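Local coordinates for malonyl acyl carrier protein transacylase (Streptococcus pneumoniae, PDB 3IM8) that probably transfers the malonyl group of malonyl-CoA to the holo acyl carrier protein, a step that supplies fatty acid synthesis, at residues 63-68 with 272-277; 67-72 with 93-98; 74-79 with 298-303; 259-262 with 268-271. One frame throughout, in Å; residues are numbered along the deposited sequence.

Contact 1 of 4, residues 63-68 with 272-277; sequences PAILAT and IGPGKV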
# COMPACT_ATOMS: atom_id res chain seq x y z
N PRO A 63 -1.34 -5.58 9.91
CA PRO A 63 -2.66 -6.25 10.11
C PRO A 63 -3.75 -5.28 10.58
O PRO A 63 -4.92 -5.46 10.27
CB PRO A 63 -2.36 -7.34 11.14
CG PRO A 63 -1.09 -6.83 11.89
CD PRO A 63 -0.29 -6.19 10.77
N ALA A 64 -3.37 -4.20 11.25
CA ALA A 64 -4.38 -3.21 11.67
C ALA A 64 -5.05 -2.59 10.49
O ALA A 64 -6.26 -2.56 10.43
CB ALA A 64 -3.76 -2.08 12.56
N ILE A 65 -4.23 -2.08 9.55
CA ILE A 65 -4.76 -1.44 8.34
C ILE A 65 -5.49 -2.51 7.50
O ILE A 65 -6.58 -2.29 7.03
CB ILE A 65 -3.65 -0.77 7.49
CG1 ILE A 65 -3.16 0.49 8.18
CG2 ILE A 65 -4.18 -0.38 6.05
CD1 ILE A 65 -1.83 0.95 7.70
N LEU A 66 -4.86 -3.67 7.29
CA LEU A 66 -5.53 -4.65 6.42
C LEU A 66 -6.94 -5.03 6.92
O LEU A 66 -7.88 -5.10 6.14
CB LEU A 66 -4.67 -5.92 6.20
CG LEU A 66 -5.40 -7.04 5.42
CD1 LEU A 66 -4.57 -7.52 4.21
CD2 LEU A 66 -5.86 -8.22 6.33
N ALA A 67 -7.08 -5.27 8.22
CA ALA A 67 -8.35 -5.64 8.81
C ALA A 67 -9.33 -4.49 8.67
O ALA A 67 -10.48 -4.71 8.33
CB ALA A 67 -8.15 -5.98 10.27
N THR A 68 -8.86 -3.26 8.91
CA THR A 68 -9.70 -2.08 8.80
C THR A 68 -10.17 -1.85 7.36
O THR A 68 -11.34 -1.69 7.12
CB THR A 68 -8.97 -0.88 9.29
OG1 THR A 68 -8.70 -1.06 10.69
CG2 THR A 68 -9.85 0.36 9.08
N ILE A 272 -10.33 3.04 -0.48
CA ILE A 272 -10.83 2.40 0.73
C ILE A 272 -9.88 2.80 1.86
O ILE A 272 -8.70 2.58 1.74
CB ILE A 272 -10.77 0.87 0.59
CG1 ILE A 272 -11.45 0.42 -0.69
CG2 ILE A 272 -11.34 0.17 1.90
CD1 ILE A 272 -12.92 0.84 -0.77
N GLY A 273 -10.39 3.35 2.97
CA GLY A 273 -9.53 3.93 4.01
C GLY A 273 -8.77 2.86 4.79
O GLY A 273 -8.95 1.68 4.52
N PRO A 274 -7.97 3.26 5.79
CA PRO A 274 -7.86 4.63 6.33
C PRO A 274 -7.20 5.63 5.40
O PRO A 274 -6.34 5.25 4.59
CB PRO A 274 -6.95 4.44 7.57
CG PRO A 274 -6.19 3.11 7.31
CD PRO A 274 -7.19 2.28 6.58
N GLY A 275 -7.53 6.90 5.55
CA GLY A 275 -6.79 7.94 4.82
C GLY A 275 -7.28 8.20 3.40
O GLY A 275 -8.14 7.48 2.89
N LYS A 276 -6.71 9.24 2.79
CA LYS A 276 -6.97 9.66 1.43
C LYS A 276 -5.67 9.87 0.60
O LYS A 276 -5.58 10.73 -0.29
CB LYS A 276 -7.92 10.89 1.44
CG LYS A 276 -7.36 12.22 1.91
CD LYS A 276 -8.40 13.34 1.70
CE LYS A 276 -8.64 14.15 3.02
NZ LYS A 276 -7.77 15.35 3.05
N VAL A 277 -4.66 9.04 0.86
CA VAL A 277 -3.36 9.19 0.17
C VAL A 277 -3.45 8.85 -1.35
O VAL A 277 -2.93 9.59 -2.17
CB VAL A 277 -2.22 8.35 0.83
CG1 VAL A 277 -0.90 8.48 0.00
CG2 VAL A 277 -1.99 8.74 2.33
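Thr68, whose methyl group meets Pro274, takes hold of the carbonyl oxygen of Ala64 twice. Its OG1 lies 2.9 Å from Ala64 O, and Thr68 N makes the ordinary helical bond to that same Ala64 O at 3.1 Å. The two donors come from opposite faces of the carbonyl plane, the hydroxyl tilted 30° out of it, so one acceptor inside helix 58-78 serves both and fixes the rotation of the threonine. With OG1 turned back along its own helix (chi1 -64°), CG2 is the branch that faces the loop, and Thr68 CG2 touches Pro274 CD at 4.1 Å.

One turn earlier on the helix, Ile65 supplies a second apolar wall: its CG2 lies 4.1 Å from Pro274 CD, and its CG1 is equally far from Pro274 CG. The isoleucine side chain and the proline ring cross at about a right angle. In this acyl transferase fold, residues 273-276 form the loop between strand 268-272 and helix 277-285; the peptide bond before Pro274 is cis, which probably helps to turn the ring toward the helix.

Met18 packs on both Thr68 and Pro274. Backbone bonds of Ile272 with Leu7 and of Gly273 with Val294 join the strand end and first loop residue to flanking strands 4-8 and 290-294. Ile65 lies about 9 Å, side chain to side chain, from Ser90, the predicted active-site serine.

Contact 2 of 4, residues 67-72 with 93-98; sequences ATSVAI and EYSALV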
# COMPACT_ATOMS: atom_id res chain seq x y z
N ALA A 67 -7.08 -5.27 8.22
CA ALA A 67 -8.35 -5.64 8.81
C ALA A 67 -9.33 -4.49 8.67
O ALA A 67 -10.48 -4.71 8.33
CB ALA A 67 -8.15 -5.98 10.27
N THR A 68 -8.86 -3.26 8.91
CA THR A 68 -9.70 -2.08 8.80
C THR A 68 -10.17 -1.85 7.36
O THR A 68 -11.34 -1.69 7.12
CB THR A 68 -8.97 -0.88 9.29
OG1 THR A 68 -8.70 -1.06 10.69
CG2 THR A 68 -9.85 0.36 9.08
N SER A 69 -9.24 -1.88 6.43
CA SER A 69 -9.56 -1.78 5.01
C SER A 69 -10.50 -2.86 4.50
O SER A 69 -11.47 -2.53 3.82
CB SER A 69 -8.28 -1.84 4.20
OG SER A 69 -7.48 -0.74 4.57
N VAL A 70 -10.18 -4.13 4.75
CA VAL A 70 -11.10 -5.23 4.37
C VAL A 70 -12.50 -5.00 4.93
O VAL A 70 -13.50 -5.19 4.21
CB VAL A 70 -10.55 -6.61 4.76
CG1 VAL A 70 -11.53 -7.73 4.41
CG2 VAL A 70 -9.24 -6.84 3.98
N ALA A 71 -12.58 -4.59 6.19
CA ALA A 71 -13.89 -4.26 6.79
C ALA A 71 -14.64 -3.14 6.04
O ALA A 71 -15.86 -3.24 5.81
CB ALA A 71 -13.71 -3.85 8.19
N ILE A 72 -13.93 -2.07 5.68
CA ILE A 72 -14.53 -0.97 4.92
C ILE A 72 -15.00 -1.44 3.52
O ILE A 72 -16.10 -1.11 3.04
CB ILE A 72 -13.57 0.24 4.80
CG1 ILE A 72 -13.31 0.83 6.19
CG2 ILE A 72 -14.20 1.32 3.93
CD1 ILE A 72 -12.29 1.86 6.25
N GLU A 93 -1.88 -3.97 -1.19
CA GLU A 93 -2.00 -4.98 -2.25
C GLU A 93 -2.62 -6.23 -1.67
O GLU A 93 -3.30 -6.99 -2.39
CB GLU A 93 -0.62 -5.30 -2.83
CG GLU A 93 -0.63 -6.33 -3.93
CD GLU A 93 0.41 -6.00 -4.96
OE1 GLU A 93 0.19 -5.08 -5.76
OE2 GLU A 93 1.47 -6.63 -4.93
N TYR A 94 -2.36 -6.47 -0.38
CA TYR A 94 -2.87 -7.68 0.29
C TYR A 94 -4.34 -7.55 0.57
O TYR A 94 -5.11 -8.50 0.39
CB TYR A 94 -2.11 -7.99 1.59
CG TYR A 94 -0.73 -8.54 1.38
CD1 TYR A 94 0.30 -7.71 0.96
CD2 TYR A 94 -0.47 -9.89 1.57
CE1 TYR A 94 1.60 -8.23 0.77
CE2 TYR A 94 0.83 -10.42 1.40
CZ TYR A 94 1.84 -9.59 1.01
OH TYR A 94 3.10 -10.08 0.85
N SER A 95 -4.74 -6.36 0.98
CA SER A 95 -6.18 -6.02 1.15
C SER A 95 -6.96 -6.25 -0.16
O SER A 95 -8.05 -6.82 -0.14
CB SER A 95 -6.33 -4.55 1.60
OG SER A 95 -5.59 -4.27 2.77
N ALA A 96 -6.37 -5.77 -1.27
CA ALA A 96 -6.83 -5.94 -2.66
C ALA A 96 -6.85 -7.41 -3.08
O ALA A 96 -7.77 -7.86 -3.76
CB ALA A 96 -5.94 -5.20 -3.50
N LEU A 97 -5.84 -8.18 -2.66
CA LEU A 97 -5.85 -9.65 -2.88
C LEU A 97 -7.03 -10.31 -2.21
O LEU A 97 -7.65 -11.20 -2.80
CB LEU A 97 -4.54 -10.33 -2.42
CG LEU A 97 -3.40 -10.15 -3.44
CD1 LEU A 97 -2.05 -10.56 -2.81
CD2 LEU A 97 -3.66 -10.92 -4.77
N VAL A 98 -7.35 -9.87 -1.00
CA VAL A 98 -8.56 -10.33 -0.29
C VAL A 98 -9.84 -9.91 -1.02
O VAL A 98 -10.71 -10.75 -1.30
CB VAL A 98 -8.61 -9.88 1.19
CG1 VAL A 98 -10.02 -10.20 1.84
CG2 VAL A 98 -7.51 -10.57 1.99
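Val70 and Val98 make the apolar half of this helix pair. A chi1 of 178° puts Val70 CG1 opposite the backbone N, and it comes to 3.9 Å from Val98 CG1, while Val70 CG2 stands 4.1 Å from that same Val98 methyl; the two side chains cross at about a right angle. Val70 CG2 also rests on the neighbouring backbone, 4.2 Å from Ser95 CA, which makes Val70 the residue that reaches across to both Ser95 and Val98.

The second kind of contact is between serines, and it is packing. Ser95 OG approaches the CB of Ser69 at 3.9 Å, whereas the two hydroxyl oxygens, Ser69 OG and Ser95 OG, are 4.4 Å apart, too far for a bond. The hydroxyl of Ser69 is engaged with other partners: it is hydrogen-bonded to Ile65 O, one turn back, and to Gly273 O, so that it links helix 58-78 to the loop beyond strand 268-272.

The axes of 67-72 and 93-98 come within 9.5 Å and cross at -38°, running broadly in the same direction, with Val70 CA and Ser95 CA the nearest pair at 5.9 Å. Helix 92-99 starts at the last glycine of a Gly88-Ser90-Gly92 pattern, consistent with a nucleophile elbow carrying the predicted active-site Ser90. Phe105 and Ala108, from helix 105-122, pack on Val70 and Val98 respectively. Between these two segments the contact is thus modest and mainly apolar, and the hydrogen bonds of the Ser69 hydroxyl go to Ile65 O and Gly273 O, not to helix 92-99.

Contact 3 of 4, residues 74-79 with 298-303; sequences RLLQEK and ASLVAL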
# COMPACT_ATOMS: atom_id res chain seq x y z
N ARG A 74 -15.84 -4.53 2.73
CA ARG A 74 -16.99 -5.38 3.00
C ARG A 74 -18.25 -4.57 3.31
O ARG A 74 -19.35 -4.94 2.88
CB ARG A 74 -16.71 -6.41 4.11
CG ARG A 74 -15.87 -7.56 3.68
CD ARG A 74 -15.46 -8.41 4.87
NE ARG A 74 -14.73 -9.62 4.50
CZ ARG A 74 -14.43 -10.59 5.36
NH1 ARG A 74 -14.82 -10.47 6.63
NH2 ARG A 74 -13.79 -11.69 4.94
N LEU A 75 -18.09 -3.45 4.02
CA LEU A 75 -19.21 -2.53 4.23
C LEU A 75 -19.74 -1.97 2.90
O LEU A 75 -20.97 -2.01 2.66
CB LEU A 75 -18.85 -1.42 5.23
CG LEU A 75 -19.88 -0.30 5.51
CD1 LEU A 75 -21.27 -0.81 5.88
CD2 LEU A 75 -19.38 0.66 6.58
N LEU A 76 -18.84 -1.44 2.07
CA LEU A 76 -19.19 -0.96 0.74
C LEU A 76 -19.97 -2.05 -0.03
O LEU A 76 -21.00 -1.74 -0.66
CB LEU A 76 -17.94 -0.47 -0.03
CG LEU A 76 -17.28 0.85 0.43
CD1 LEU A 76 -16.48 1.45 -0.65
CD2 LEU A 76 -18.35 1.86 0.85
N GLN A 77 -19.53 -3.32 0.06
CA GLN A 77 -20.24 -4.44 -0.57
C GLN A 77 -21.70 -4.58 -0.11
O GLN A 77 -22.59 -4.75 -0.95
CB GLN A 77 -19.51 -5.77 -0.36
CG GLN A 77 -18.26 -5.95 -1.20
CD GLN A 77 -17.75 -7.35 -1.13
OE1 GLN A 77 -17.40 -7.86 -0.04
NE2 GLN A 77 -17.65 -7.98 -2.28
N GLU A 78 -21.93 -4.47 1.19
CA GLU A 78 -23.26 -4.44 1.79
C GLU A 78 -24.13 -3.27 1.32
O GLU A 78 -25.33 -3.43 1.23
CB GLU A 78 -23.15 -4.38 3.32
CG GLU A 78 -24.49 -4.11 4.09
CD GLU A 78 -24.31 -4.04 5.62
OE1 GLU A 78 -24.75 -3.03 6.19
OE2 GLU A 78 -23.75 -5.00 6.24
N LYS A 79 -23.55 -2.09 1.08
CA LYS A 79 -24.29 -0.91 0.52
C LYS A 79 -24.46 -0.97 -1.03
O LYS A 79 -24.99 -0.04 -1.65
CB LYS A 79 -23.65 0.41 0.98
CG LYS A 79 -23.52 0.58 2.52
CD LYS A 79 -24.76 1.19 3.23
CE LYS A 79 -24.79 0.88 4.73
NZ LYS A 79 -25.87 1.51 5.56
N ALA A 298 -18.74 10.07 7.86
CA ALA A 298 -18.92 11.22 6.93
C ALA A 298 -18.60 10.86 5.47
O ALA A 298 -19.41 11.09 4.58
CB ALA A 298 -18.05 12.43 7.39
N SER A 299 -17.42 10.27 5.24
CA SER A 299 -17.02 9.88 3.87
C SER A 299 -17.93 8.79 3.25
O SER A 299 -18.12 8.73 2.00
CB SER A 299 -15.51 9.50 3.81
OG SER A 299 -15.12 8.51 4.76
N LEU A 300 -18.50 7.94 4.11
CA LEU A 300 -19.44 6.89 3.66
C LEU A 300 -20.70 7.58 3.09
O LEU A 300 -21.14 7.27 1.97
CB LEU A 300 -19.83 5.97 4.83
CG LEU A 300 -20.52 4.60 4.61
CD1 LEU A 300 -21.82 4.44 5.35
CD2 LEU A 300 -20.62 4.06 3.13
N VAL A 301 -21.24 8.52 3.85
CA VAL A 301 -22.45 9.29 3.45
C VAL A 301 -22.20 10.11 2.19
O VAL A 301 -22.98 10.03 1.27
CB VAL A 301 -22.97 10.15 4.59
CG1 VAL A 301 -24.12 11.10 4.09
CG2 VAL A 301 -23.48 9.26 5.70
N ALA A 302 -21.07 10.83 2.12
CA ALA A 302 -20.72 11.58 0.91
C ALA A 302 -20.71 10.70 -0.35
O ALA A 302 -21.07 11.16 -1.42
CB ALA A 302 -19.36 12.30 1.08
N LEU A 303 -20.33 9.43 -0.20
CA LEU A 303 -20.32 8.47 -1.30
C LEU A 303 -21.75 8.00 -1.56
O LEU A 303 -22.26 8.10 -2.70
CB LEU A 303 -19.39 7.29 -1.00
CG LEU A 303 -19.04 6.11 -1.94
CD1 LEU A 303 -19.76 4.88 -1.52
CD2 LEU A 303 -19.19 6.37 -3.42
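Flat groups play no part where Leu76 meets Leu300 and Leu303: neither a ring, an amide, a guanidinium nor a carboxylate of the two segments offers a face or an edge to the other side, and branched aliphatic carbons do all the touching. One methyl carries the contact. Leu76 CD2 lies 3.9 Å from Leu300 CD2 and 4.1 Å from Leu303 CD1, so it fits against two residues one turn apart on helix 297-304.

The directions of approach differ. Leu76 and Leu300 run alongside one another, pointing opposite ways, whereas Leu303 crosses Leu76 at a slant. Leu76 does not leave its backbone aimed at the other helix; its branch nevertheless gets there, with CG placed opposite the carbonyl carbon, chi1 -71°. Both leucines of 298-303 instead have CG anti to the backbone N and start out toward the partner.

Looser neighbours flank the centre: Leu75 CD2 stays 4.6 Å from Leu300 CG, and Lys79 CG keeps a similar 4.6 Å from Leu300 CD2. The second methyls of Leu76 and Leu303 pack on Ile270, Leu76 CD1 against its CG2 and Leu303 CD2 against its CD1, while Val294 is touched by Leu76, Leu300 and Leu303 alike. Tyr26 touches Leu75 and Leu300.

Leu76, Leu300 and Leu303 therefore each touch both the opposite helix and the strands beneath, as is characteristic of a helical layer on a parallel sheet in an alpha/beta fold: the end of helix 58-78 and the C-terminal helix 297-304 meet above strands 268-272 and 290-294.

Contact 4 of 4, residues 259-262 with 268-271; sequences GVMQ and NFIE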
# COMPACT_ATOMS: atom_id res chain seq x y z
N GLY A 259 -2.93 3.94 -14.91
CA GLY A 259 -3.02 3.88 -16.41
C GLY A 259 -3.55 2.58 -17.01
O GLY A 259 -4.34 2.61 -17.93
N VAL A 260 -3.12 1.42 -16.49
CA VAL A 260 -3.75 0.14 -16.79
C VAL A 260 -5.27 0.12 -16.46
O VAL A 260 -6.07 -0.41 -17.26
CB VAL A 260 -3.02 -1.05 -16.07
CG1 VAL A 260 -3.86 -2.35 -16.12
CG2 VAL A 260 -1.62 -1.29 -16.69
N MET A 261 -5.67 0.65 -15.30
CA MET A 261 -7.10 0.70 -15.01
C MET A 261 -7.86 1.66 -15.98
O MET A 261 -8.92 1.32 -16.46
CB MET A 261 -7.38 1.05 -13.53
CG MET A 261 -6.70 0.12 -12.56
SD MET A 261 -6.81 0.77 -10.91
CE MET A 261 -7.23 -0.68 -10.01
N GLN A 262 -7.33 2.84 -16.25
CA GLN A 262 -7.97 3.75 -17.25
C GLN A 262 -8.07 3.11 -18.64
O GLN A 262 -9.13 3.17 -19.25
CB GLN A 262 -7.27 5.12 -17.31
CG GLN A 262 -7.24 5.73 -15.94
CD GLN A 262 -6.89 7.17 -15.97
OE1 GLN A 262 -5.74 7.52 -16.12
NE2 GLN A 262 -7.92 8.02 -15.83
N ASN A 268 -14.56 5.46 -12.50
CA ASN A 268 -14.81 5.88 -11.14
C ASN A 268 -13.75 5.26 -10.17
O ASN A 268 -13.51 4.05 -10.20
CB ASN A 268 -16.19 5.31 -10.80
CG ASN A 268 -17.00 6.20 -9.90
OD1 ASN A 268 -17.53 5.73 -8.86
ND2 ASN A 268 -17.12 7.49 -10.26
N PHE A 269 -13.14 6.04 -9.29
CA PHE A 269 -12.17 5.46 -8.31
C PHE A 269 -12.63 5.62 -6.87
O PHE A 269 -12.99 6.73 -6.48
CB PHE A 269 -10.74 5.99 -8.46
CG PHE A 269 -10.07 5.64 -9.78
CD1 PHE A 269 -9.25 4.51 -9.87
CD2 PHE A 269 -10.23 6.46 -10.91
CE1 PHE A 269 -8.61 4.18 -11.06
CE2 PHE A 269 -9.58 6.14 -12.13
CZ PHE A 269 -8.78 5.01 -12.21
N ILE A 270 -12.63 4.53 -6.08
CA ILE A 270 -13.03 4.65 -4.64
C ILE A 270 -11.85 4.20 -3.82
O ILE A 270 -11.42 3.03 -3.94
CB ILE A 270 -14.32 3.86 -4.28
CG1 ILE A 270 -15.56 4.49 -4.99
CG2 ILE A 270 -14.60 3.90 -2.77
CD1 ILE A 270 -16.85 3.68 -4.84
N GLU A 271 -11.28 5.12 -3.06
CA GLU A 271 -10.16 4.74 -2.20
C GLU A 271 -10.75 4.24 -0.89
O GLU A 271 -11.58 4.91 -0.25
CB GLU A 271 -9.19 5.92 -1.98
CG GLU A 271 -8.15 5.62 -0.90
CD GLU A 271 -7.17 6.72 -0.76
OE1 GLU A 271 -7.47 7.84 -1.23
OE2 GLU A 271 -6.10 6.48 -0.17
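A Met-aromatic contact, between Met261 and Phe269, joins helix 254-263 to the strand that follows it. Met261 SD lies 3.9 Å from Phe269 CE1 and 5.2 Å from the ring centroid. The line from centroid to sulfur stands 86° off the ring normal, which puts the sulfur at the edge, in the ring plane, and not over a face. A chi1 of -55° sets Met261 CG opposite the carbonyl carbon, and the chain runs straight on to SD. Met261 CB closes on the same ring atom, 4.2 Å from Phe269 CE1.

Gln262, the next residue of the helix, takes the adjoining part of that edge: its CG is 4.1 Å from Phe269 CZ. The rest of its chain runs on extended, crossing the phenylalanine at about a right angle, with the amide plane turned 68° from the ring plane. The aliphatic part of Gln262 meets the ring, while its NE2 is hydrogen-bonded to Asp286 OD2.

Strand 268-272 is an inner strand of the parallel four-stranded sheet, with backbone bonds from Phe269 to His290 and Ala292. The helix lies across one face of this sheet, as Met261 also packs on Ala5 of strand 4-8 and on Met85 and Ala87 of strand 85-88.

In the fold
Contacts 1, 2 and 3 all use helix 58-78, in overlapping or following stretches from residue 63 to its end, contacts 1 and 2 sharing Ala67 and Thr68. Centres of contacts 1 and 2 are about 8 Å apart; contact 3 lies about 14 to 15 Å from either. Strand 268-272, with its exit loop, joins contact 4 to contact 1, centres about 18 Å apart. Along the chain, contact 2 closes first; contact 4 is nested inside the loops that contacts 1 and 3 close, and those two cross. Helices 58-78 and 297-304 pack on one sheet face, helix 254-263 on the other; contacts 1 and 2 lie nearer the predicted active-site serine than contacts 3 and 4.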